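PDB 3LD1: replicase polyprotein 1a from Avian infectious bronchitis virus, which is of incompletely understood function but belongs to non-structural protein 2, a product released from the viral replicase polyprotein. Local coordinates for residues Lys280-Val285 and Gly323-Tyr328; Arg296-Asp301 and Ser319-Gly324; Asp334-Ala339 and Cys353-Cys358. The protein carries 3 engineered substitutions. All coordinates share one frame; numbering follows the deposited sequence.

Contact 1. Residues Lys280-Val285 and Gly323-Tyr328; sequences KGFEVV and GGHLCY
Lys280 and His325 form a single beta bridge, where the chain leading into edge strand 281-285 meets the strand 325-332 just after a tight turn. The two strands belong to different sheets, and this bridge joins the four-stranded antiparallel sheet to the six-stranded mixed one.

Backbone bonds come first. Lys280 N donates to Gly324 O at 2.8 Å, in the carbonyl plane and almost straight. In return Leu326 N reaches Lys280 O at 2.8 Å, nearly along the C=O axis. The same oxygen also takes a CA-H...O contact from His325 CA, which sits 3.1 Å away. Lys280 O is thus held by two neighbouring donors, one strong and one weak. Beyond the bridge the strands part, and a water fills in: it accepts from Phe282 N and donates to Leu326 O.

Ring packing is the second kind. Phe282 and His325 lie with planes only 13° apart, but slid so far that they barely overlap. The closest atoms are Phe282 CZ and His325 CD2, 3.3 Å apart. Phe282 has CG beside its backbone N (chi1 -46°), which carries the ring over to the histidine. Phe249 also stacks on His325, so the imidazole has two aromatic neighbours.

Aliphatic and polar contacts complete the set. The Lys280 side chain runs alongside His325 in the same direction, its CD packing near NE2. Its NZ then goes on to a long, weak ion pair with Asp270. At the second ring nitrogen, His325 ND1 donates to Gly323 O at 2.9 Å, approaching from above the carbonyl plane, with an N-H...O angle of 138°.

Contact 2. Residues Arg296-Asp301 and Ser319-Gly324; sequences RGMRND and SAILGG
Ser319 O is gripped by two groups of the facing strand. Arg299 N donates to it at 3.0 Å, meeting the carbonyl almost head-on. Met298 CA adds a CA-H...O contact to the same oxygen at 3.3 Å. One step back, Ser319 N gives its own hydrogen to Gly297 O at 3.0 Å. Gly297 and Arg299, the neighbours of Met298, thus bond the N and O of the single residue Ser319. This is the pattern of a parallel beta bridge, and it pairs strands 291-298 and 316-322 in the six-stranded mixed sheet. Their short axes make an angle of 24°.

Met298 and Ser319 put their side chains on the same face of the sheet. Met298 starts with CG anti to the backbone N (chi1 -166°) and then bends at both chi2 and chi3. The bends fold the thioether back across the neighbouring strand. SD comes 3.1 Å from Ser319 OG, and CE carries on to Ile321 CD1 at 4.2 Å. Leu326 of the next strand packs on both Met298 and Ser319.

One residue further on, a water takes the place of a direct bond, donating to Arg299 O and accepting from Ile321 N. Ala320 CB rests against Arg299 O at 3.5 Å.

The charged end of Arg299 is bonded within its own segment. It holds Asp301 side-on: NE bonds OD1 and NH2 bonds OD2, both within the guanidinium plane and on the syn lone pairs. Trp318 adds a cation-pi contact to the same guanidinium. These partners fix its rotation. The paired carboxylate probably offsets much of the arginine's charge, which is consistent with its packing beside Phe336 and Val329, while the backbone bonds and the water hold the strands together.

Contact 3. Residues Asp334-Ala339 and Cys353-Cys358; sequences DRFYAA and CERVVC
Phe336 and Cys353 both turn their side chains beside the backbone N, with chi1 at -76° and -70°. CB of Phe336 meets CB of Cys353 at 3.8 Å. The cysteine torsion also sends SG toward Ala338, whose CB lies 3.5 Å from it. Arg355 bends at chi3, which brings its guanidinium to the phenylalanine ring. The two planes are nearly perpendicular. The ring presents its edge: CE1 lies over one face of the guanidinium, offset toward the rim, and 3.6 Å from Arg355 NH2. Because the guanidinium lies at the ring's edge, this is not a cation-pi stack.

The segments lie toward the open end of the antiparallel hairpin formed by strands 335-342 and 345-355. Their axes here run at 131°, so the strands splay. Cys353 N donates to Phe336 O at 3.0 Å, arriving from above the carbonyl plane rather than on a lone pair. A water helps to span the gap, accepting from Arg335 NH2 and donating to Cys353 O. Leu302 of strand 302-308 packs against both Phe336 and Cys353. Tyr337 points away from the 353-358 segment, and its OH sits 3.5 Å above the centre of the Arg335 guanidinium.

All three contacts lie in the C-terminal beta region, on one side of the chain's centre. Contact 1 and contact 2 have centres about 11 Å apart and share Gly323 and Gly324, the turn between strands 316-322 and 325-332. Contact 3 is centred about 11 Å from contact 2 and about 18 Å from contact 1. It follows both along the chain. The six-stranded mixed sheet connects them: Cys327 N probably bonds Ala320 O, and Tyr328 O probably bonds Ala339 N. Contacts 2 and 3 pair strands within this sheet, whereas contact 1 attaches to it the neighbouring antiparallel sheet, which ends in strand 281-285.

Contact 1. Residues Lys280-Val285 and Gly323-Tyr328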
loop_
_atom_site.group_PDB
_atom_site.type_symbol
_atom_site.label_atom_id
_atom_site.label_comp_id
_atom_site.label_asym_id
_atom_site.label_seq_id
_atom_site.Cartn_x
_atom_site.Cartn_y
_atom_site.Cartn_z
ATOM N N LYS A 280 2.879 -18.632 -31.299
ATOM C CA LYS A 280 2.777 -17.611 -30.288
ATOM C C LYS A 280 3.710 -17.843 -29.136
ATOM O O LYS A 280 4.005 -18.992 -28.818
ATOM C CB LYS A 280 1.367 -17.633 -29.696
ATOM C CG LYS A 280 0.304 -17.174 -30.626
ATOM C CD LYS A 280 -1.121 -17.300 -30.004
ATOM C CE LYS A 280 -2.134 -16.570 -30.880
ATOM N NZ LYS A 280 -3.249 -16.042 -29.975
ATOM N N GLY A 281 4.078 -16.763 -28.437
ATOM C CA GLY A 281 4.874 -16.929 -27.239
ATOM C C GLY A 281 4.559 -15.969 -26.114
ATOM O O GLY A 281 3.645 -15.150 -26.190
ATOM N N PHE A 282 5.330 -16.068 -25.048
ATOM C CA PHE A 282 5.063 -15.246 -23.901
ATOM C C PHE A 282 6.259 -14.396 -23.525
ATOM O O PHE A 282 7.418 -14.815 -23.728
ATOM C CB PHE A 282 4.657 -16.112 -22.738
ATOM C CG PHE A 282 3.610 -17.198 -23.064
ATOM C CD1 PHE A 282 2.272 -16.863 -23.371
ATOM C CD2 PHE A 282 3.976 -18.573 -23.049
ATOM C CE1 PHE A 282 1.331 -17.854 -23.587
ATOM C CE2 PHE A 282 3.044 -19.572 -23.290
ATOM C CZ PHE A 282 1.707 -19.214 -23.528
ATOM N N GLU A 283 5.959 -13.168 -23.051
ATOM C CA GLU A 283 6.958 -12.207 -22.464
ATOM C C GLU A 283 6.498 -11.717 -21.094
ATOM O O GLU A 283 5.522 -10.912 -21.031
ATOM C CB GLU A 283 7.112 -10.957 -23.327
ATOM C CG GLU A 283 8.240 -10.957 -24.338
ATOM C CD GLU A 283 8.096 -9.796 -25.368
ATOM O OE1 GLU A 283 8.393 -9.992 -26.573
ATOM O OE2 GLU A 283 7.615 -8.701 -24.986
ATOM N N VAL A 284 7.191 -12.154 -20.033
ATOM C CA VAL A 284 6.897 -11.767 -18.660
ATOM C C VAL A 284 6.814 -10.251 -18.575
ATOM O O VAL A 284 7.659 -9.562 -19.163
ATOM C CB VAL A 284 8.046 -12.256 -17.648
ATOM C CG1 VAL A 284 8.077 -11.477 -16.348
ATOM C CG2 VAL A 284 7.842 -13.616 -17.302
ATOM N N VAL A 285 5.841 -9.727 -17.819
ATOM C CA VAL A 285 5.843 -8.295 -17.477
ATOM C C VAL A 285 5.724 -8.110 -15.947
ATOM O O VAL A 285 4.973 -8.868 -15.286
ATOM C CB VAL A 285 4.763 -7.495 -18.287
ATOM C CG1 VAL A 285 5.161 -7.312 -19.789
ATOM C CG2 VAL A 285 3.417 -8.127 -18.183
ATOM N N GLY A 323 -0.020 -26.532 -28.647
ATOM C CA GLY A 323 -1.207 -25.715 -28.879
ATOM C C GLY A 323 -0.828 -24.370 -29.494
ATOM O O GLY A 323 -1.360 -23.358 -29.131
ATOM N N GLY A 324 0.138 -24.345 -30.388
ATOM C CA GLY A 324 0.482 -23.128 -31.113
ATOM C C GLY A 324 1.330 -22.133 -30.373
ATOM O O GLY A 324 1.566 -21.053 -30.908
ATOM N N HIS A 325 1.765 -22.502 -29.166
ATOM C CA HIS A 325 2.562 -21.651 -28.270
ATOM C C HIS A 325 3.912 -22.279 -27.968
ATOM O O HIS A 325 3.990 -23.504 -27.624
ATOM C CB HIS A 325 1.912 -21.572 -26.889
ATOM C CG HIS A 325 0.640 -20.807 -26.867
ATOM N ND1 HIS A 325 -0.574 -21.376 -27.205
ATOM C CD2 HIS A 325 0.380 -19.517 -26.540
ATOM C CE1 HIS A 325 -1.528 -20.462 -27.112
ATOM N NE2 HIS A 325 -0.968 -19.318 -26.749
ATOM N N LEU A 326 4.941 -21.441 -27.937
ATOM C CA LEU A 326 6.295 -21.879 -27.633
ATOM C C LEU A 326 6.390 -22.117 -26.152
ATOM O O LEU A 326 6.285 -21.166 -25.347
ATOM C CB LEU A 326 7.323 -20.849 -28.012
ATOM C CG LEU A 326 8.602 -21.276 -28.725
ATOM C CD1 LEU A 326 9.735 -20.302 -28.392
ATOM C CD2 LEU A 326 9.052 -22.689 -28.448
ATOM N N CYS A 327 6.526 -23.400 -25.779
ATOM C CA CYS A 327 6.567 -23.761 -24.389
ATOM C C CYS A 327 7.929 -24.341 -24.029
ATOM O O CYS A 327 8.771 -24.570 -24.887
ATOM C CB CYS A 327 5.482 -24.774 -24.072
ATOM S SG CYS A 327 3.799 -24.262 -24.272
ATOM N N TYR A 328 8.144 -24.528 -22.741
ATOM C CA TYR A 328 9.284 -25.213 -22.198
ATOM C C TYR A 328 8.776 -26.573 -21.849
ATOM O O TYR A 328 7.650 -26.743 -21.333
ATOM C CB TYR A 328 9.675 -24.575 -20.903
ATOM C CG TYR A 328 10.854 -25.220 -20.201
ATOM C CD1 TYR A 328 12.159 -25.066 -20.706
ATOM C CD2 TYR A 328 10.668 -25.974 -19.004
ATOM C CE1 TYR A 328 13.230 -25.653 -20.057
ATOM C CE2 TYR A 328 11.738 -26.555 -18.346
ATOM C CZ TYR A 328 13.023 -26.395 -18.870
ATOM O OH TYR A 328 14.121 -26.933 -18.225
HETATM O O HOH W 1 7.198 -18.639 -25.244
#

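Contact 2. Residues Arg296-Asp301 and Ser319-Gly324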
loop_
_atom_site.group_PDB
_atom_site.type_symbol
_atom_site.label_atom_id
_atom_site.label_comp_id
_atom_site.label_asym_id
_atom_site.label_seq_id
_atom_site.Cartn_x
_atom_site.Cartn_y
_atom_site.Cartn_z
ATOM N N ARG A 296 17.858 -26.596 -24.390
ATOM C CA ARG A 296 18.926 -27.232 -25.259
ATOM C C ARG A 296 18.650 -27.046 -26.703
ATOM O O ARG A 296 19.607 -26.920 -27.466
ATOM C CB ARG A 296 19.109 -28.745 -25.018
ATOM C CG ARG A 296 19.618 -29.073 -23.615
ATOM C CD ARG A 296 18.753 -30.122 -22.917
ATOM N NE ARG A 296 19.372 -30.577 -21.681
ATOM C CZ ARG A 296 20.113 -31.692 -21.549
ATOM N NH1 ARG A 296 20.338 -32.501 -22.595
ATOM N NH2 ARG A 296 20.623 -32.005 -20.355
ATOM N N GLY A 297 17.366 -27.075 -27.099
ATOM C CA GLY A 297 16.951 -26.981 -28.520
ATOM C C GLY A 297 15.455 -27.288 -28.569
ATOM O O GLY A 297 14.769 -27.474 -27.519
ATOM N N MET A 298 14.916 -27.325 -29.792
ATOM C CA MET A 298 13.470 -27.607 -30.021
ATOM C C MET A 298 13.332 -29.081 -30.197
ATOM O O MET A 298 14.146 -29.657 -30.896
ATOM C CB MET A 298 12.956 -27.014 -31.346
ATOM C CG MET A 298 11.418 -26.990 -31.435
ATOM S SD MET A 298 10.663 -25.694 -30.363
ATOM C CE MET A 298 11.088 -24.272 -31.415
ATOM N N ARG A 299 12.268 -29.669 -29.638
ATOM C CA ARG A 299 11.788 -30.999 -30.023
ATOM C C ARG A 299 10.285 -30.931 -30.383
ATOM O O ARG A 299 9.592 -30.024 -29.911
ATOM C CB ARG A 299 11.996 -31.952 -28.855
ATOM C CG ARG A 299 11.125 -31.682 -27.645
ATOM C CD ARG A 299 11.579 -32.385 -26.407
ATOM N NE ARG A 299 11.518 -33.803 -26.624
ATOM C CZ ARG A 299 12.363 -34.700 -26.109
ATOM N NH1 ARG A 299 13.379 -34.333 -25.323
ATOM N NH2 ARG A 299 12.173 -35.971 -26.408
ATOM N N ASN A 300 9.776 -31.901 -31.167
ATOM C CA ASN A 300 8.372 -31.867 -31.667
ATOM C C ASN A 300 7.677 -33.221 -31.492
ATOM O O ASN A 300 6.743 -33.595 -32.205
ATOM C CB ASN A 300 8.340 -31.459 -33.125
ATOM C CG ASN A 300 9.036 -32.469 -33.991
ATOM O OD1 ASN A 300 9.360 -33.581 -33.509
ATOM N ND2 ASN A 300 9.282 -32.118 -35.262
ATOM N N ASP A 301 8.127 -33.942 -30.497
ATOM C CA ASP A 301 7.684 -35.295 -30.328
ATOM C C ASP A 301 6.775 -35.413 -29.157
ATOM O O ASP A 301 6.730 -36.482 -28.531
ATOM C CB ASP A 301 8.906 -36.213 -30.114
ATOM C CG ASP A 301 9.758 -35.772 -28.924
ATOM O OD1 ASP A 301 9.842 -34.561 -28.648
ATOM O OD2 ASP A 301 10.367 -36.602 -28.269
ATOM N N SER A 319 12.460 -26.537 -25.789
ATOM C CA SER A 319 11.270 -25.856 -26.179
ATOM C C SER A 319 10.536 -26.792 -27.064
ATOM O O SER A 319 11.158 -27.665 -27.651
ATOM C CB SER A 319 11.602 -24.563 -26.919
ATOM O OG SER A 319 12.490 -24.787 -27.970
ATOM N N ALA A 320 9.213 -26.663 -27.104
ATOM C CA ALA A 320 8.334 -27.425 -27.971
ATOM C C ALA A 320 7.159 -26.513 -28.280
ATOM O O ALA A 320 6.722 -25.731 -27.426
ATOM C CB ALA A 320 7.842 -28.716 -27.235
ATOM N N ILE A 321 6.674 -26.536 -29.507
ATOM C CA ILE A 321 5.517 -25.716 -29.778
ATOM C C ILE A 321 4.235 -26.485 -29.526
ATOM O O ILE A 321 3.896 -27.327 -30.304
ATOM C CB ILE A 321 5.529 -25.196 -31.205
ATOM C CG1 ILE A 321 6.661 -24.168 -31.317
ATOM C CG2 ILE A 321 4.159 -24.615 -31.518
ATOM C CD1 ILE A 321 7.105 -23.959 -32.690
ATOM N N LEU A 322 3.525 -26.150 -28.458
ATOM C CA LEU A 322 2.298 -26.864 -28.057
ATOM C C LEU A 322 1.082 -25.976 -28.142
ATOM O O LEU A 322 1.148 -24.757 -27.822
ATOM C CB LEU A 322 2.461 -27.425 -26.652
ATOM C CG LEU A 322 3.799 -28.194 -26.436
ATOM C CD1 LEU A 322 3.987 -28.530 -24.955
ATOM C CD2 LEU A 322 3.808 -29.484 -27.205
ATOM N N GLY A 323 -0.020 -26.532 -28.647
ATOM C CA GLY A 323 -1.207 -25.715 -28.879
ATOM C C GLY A 323 -0.828 -24.370 -29.494
ATOM O O GLY A 323 -1.360 -23.358 -29.131
ATOM N N GLY A 324 0.138 -24.345 -30.388
ATOM C CA GLY A 324 0.482 -23.128 -31.113
ATOM C C GLY A 324 1.330 -22.133 -30.373
ATOM O O GLY A 324 1.566 -21.053 -30.908
HETATM O O HOH W 2 7.974 -28.400 -31.557
#

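Contact 3. Residues Asp334-Ala339 and Cys353-Cys358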
loop_
_atom_site.group_PDB
_atom_site.type_symbol
_atom_site.label_atom_id
_atom_site.label_comp_id
_atom_site.label_asym_id
_atom_site.label_seq_id
_atom_site.Cartn_x
_atom_site.Cartn_y
_atom_site.Cartn_z
ATOM N N ASP A 334 10.708 -40.928 -16.115
ATOM C CA ASP A 334 10.409 -41.460 -17.470
ATOM C C ASP A 334 9.413 -40.572 -18.163
ATOM O O ASP A 334 9.156 -40.786 -19.358
ATOM C CB ASP A 334 9.891 -42.911 -17.488
ATOM C CG ASP A 334 10.333 -43.744 -16.253
ATOM O OD1 ASP A 334 9.416 -44.398 -15.669
ATOM O OD2 ASP A 334 11.549 -43.751 -15.860
ATOM N N ARG A 335 8.890 -39.586 -17.419
ATOM C CA ARG A 335 7.769 -38.731 -17.818
ATOM C C ARG A 335 8.175 -37.345 -18.336
ATOM O O ARG A 335 9.196 -36.790 -17.949
ATOM C CB ARG A 335 6.881 -38.475 -16.611
ATOM C CG ARG A 335 6.589 -39.692 -15.802
ATOM C CD ARG A 335 5.369 -40.314 -16.317
ATOM N NE ARG A 335 4.354 -39.281 -16.281
ATOM C CZ ARG A 335 3.664 -38.917 -15.205
ATOM N NH1 ARG A 335 3.836 -39.539 -14.035
ATOM N NH2 ARG A 335 2.782 -37.937 -15.313
ATOM N N PHE A 336 7.296 -36.753 -19.142
ATOM C CA PHE A 336 7.523 -35.430 -19.668
ATOM C C PHE A 336 6.559 -34.412 -19.182
ATOM O O PHE A 336 5.404 -34.695 -18.867
ATOM C CB PHE A 336 7.456 -35.445 -21.162
ATOM C CG PHE A 336 8.660 -36.023 -21.816
ATOM C CD1 PHE A 336 8.675 -37.372 -22.218
ATOM C CD2 PHE A 336 9.787 -35.241 -22.030
ATOM C CE1 PHE A 336 9.818 -37.948 -22.850
ATOM C CE2 PHE A 336 10.975 -35.799 -22.651
ATOM C CZ PHE A 336 10.987 -37.157 -23.072
ATOM N N TYR A 337 7.044 -33.182 -19.180
ATOM C CA TYR A 337 6.198 -32.075 -18.830
ATOM C C TYR A 337 6.385 -30.791 -19.658
ATOM O O TYR A 337 7.409 -30.585 -20.314
ATOM C CB TYR A 337 6.364 -31.787 -17.377
ATOM C CG TYR A 337 6.159 -32.980 -16.538
ATOM C CD1 TYR A 337 7.237 -33.823 -16.230
ATOM C CD2 TYR A 337 4.899 -33.268 -15.985
ATOM C CE1 TYR A 337 7.077 -34.913 -15.389
ATOM C CE2 TYR A 337 4.736 -34.352 -15.155
ATOM C CZ TYR A 337 5.841 -35.159 -14.860
ATOM O OH TYR A 337 5.719 -36.256 -14.044
ATOM N N ALA A 338 5.356 -29.950 -19.626
ATOM C CA ALA A 338 5.447 -28.680 -20.319
ATOM C C ALA A 338 5.139 -27.529 -19.372
ATOM O O ALA A 338 4.359 -27.689 -18.377
ATOM C CB ALA A 338 4.496 -28.643 -21.490
ATOM N N ALA A 339 5.713 -26.362 -19.707
ATOM C CA ALA A 339 5.477 -25.159 -18.917
ATOM C C ALA A 339 5.516 -23.889 -19.758
ATOM O O ALA A 339 6.105 -23.879 -20.898
ATOM C CB ALA A 339 6.451 -25.065 -17.773
ATOM N N CYS A 353 2.710 -34.138 -20.153
ATOM C CA CYS A 353 2.858 -34.546 -21.565
ATOM C C CYS A 353 2.969 -36.094 -21.822
ATOM O O CYS A 353 3.385 -36.873 -20.945
ATOM C CB CYS A 353 4.120 -33.853 -22.149
ATOM S SG CYS A 353 3.963 -32.008 -22.386
ATOM N N GLU A 354 2.638 -36.520 -23.042
ATOM C CA GLU A 354 2.843 -37.914 -23.488
ATOM C C GLU A 354 3.729 -37.828 -24.659
ATOM O O GLU A 354 3.552 -36.923 -25.493
ATOM C CB GLU A 354 1.580 -38.424 -24.110
ATOM C CG GLU A 354 1.018 -39.660 -23.575
ATOM C CD GLU A 354 -0.462 -39.604 -23.832
ATOM O OE1 GLU A 354 -1.260 -39.711 -22.871
ATOM O OE2 GLU A 354 -0.815 -39.346 -25.005
ATOM N N ARG A 355 4.626 -38.792 -24.794
ATOM C CA ARG A 355 5.331 -38.937 -26.058
ATOM C C ARG A 355 4.325 -39.444 -27.111
ATOM O O ARG A 355 3.448 -40.258 -26.789
ATOM C CB ARG A 355 6.528 -39.862 -25.901
ATOM C CG ARG A 355 7.703 -39.496 -26.820
ATOM C CD ARG A 355 8.828 -40.496 -26.613
ATOM N NE ARG A 355 8.840 -40.894 -25.199
ATOM C CZ ARG A 355 9.929 -41.217 -24.505
ATOM N NH1 ARG A 355 11.125 -41.212 -25.099
ATOM N NH2 ARG A 355 9.804 -41.549 -23.215
ATOM N N VAL A 356 4.409 -38.908 -28.331
ATOM C CA VAL A 356 3.535 -39.319 -29.431
ATOM C C VAL A 356 3.536 -40.836 -29.686
ATOM O O VAL A 356 4.612 -41.473 -29.682
ATOM C CB VAL A 356 4.005 -38.685 -30.745
ATOM C CG1 VAL A 356 3.634 -37.225 -30.790
ATOM C CG2 VAL A 356 5.552 -38.906 -30.957
ATOM N N VAL A 357 2.344 -41.400 -29.933
ATOM C CA VAL A 357 2.186 -42.802 -30.437
ATOM C C VAL A 357 2.268 -42.982 -31.991
ATOM O O VAL A 357 1.693 -42.215 -32.763
ATOM C CB VAL A 357 0.883 -43.497 -29.871
ATOM C CG1 VAL A 357 1.219 -44.457 -28.705
ATOM C CG2 VAL A 357 -0.219 -42.435 -29.462
ATOM N N CYS A 358 2.998 -44.003 -32.427
ATOM C CA CYS A 358 3.131 -44.372 -33.857
ATOM C C CYS A 358 2.198 -45.504 -34.300
ATOM O O CYS A 358 1.888 -46.423 -33.522
ATOM C CB CYS A 358 4.561 -44.877 -34.172
ATOM S SG CYS A 358 5.882 -43.772 -33.653
HETATM O O HOH W 3 3.111 -36.621 -17.911
HETATM O O HOH W 4 5.587 -38.034 -20.309
#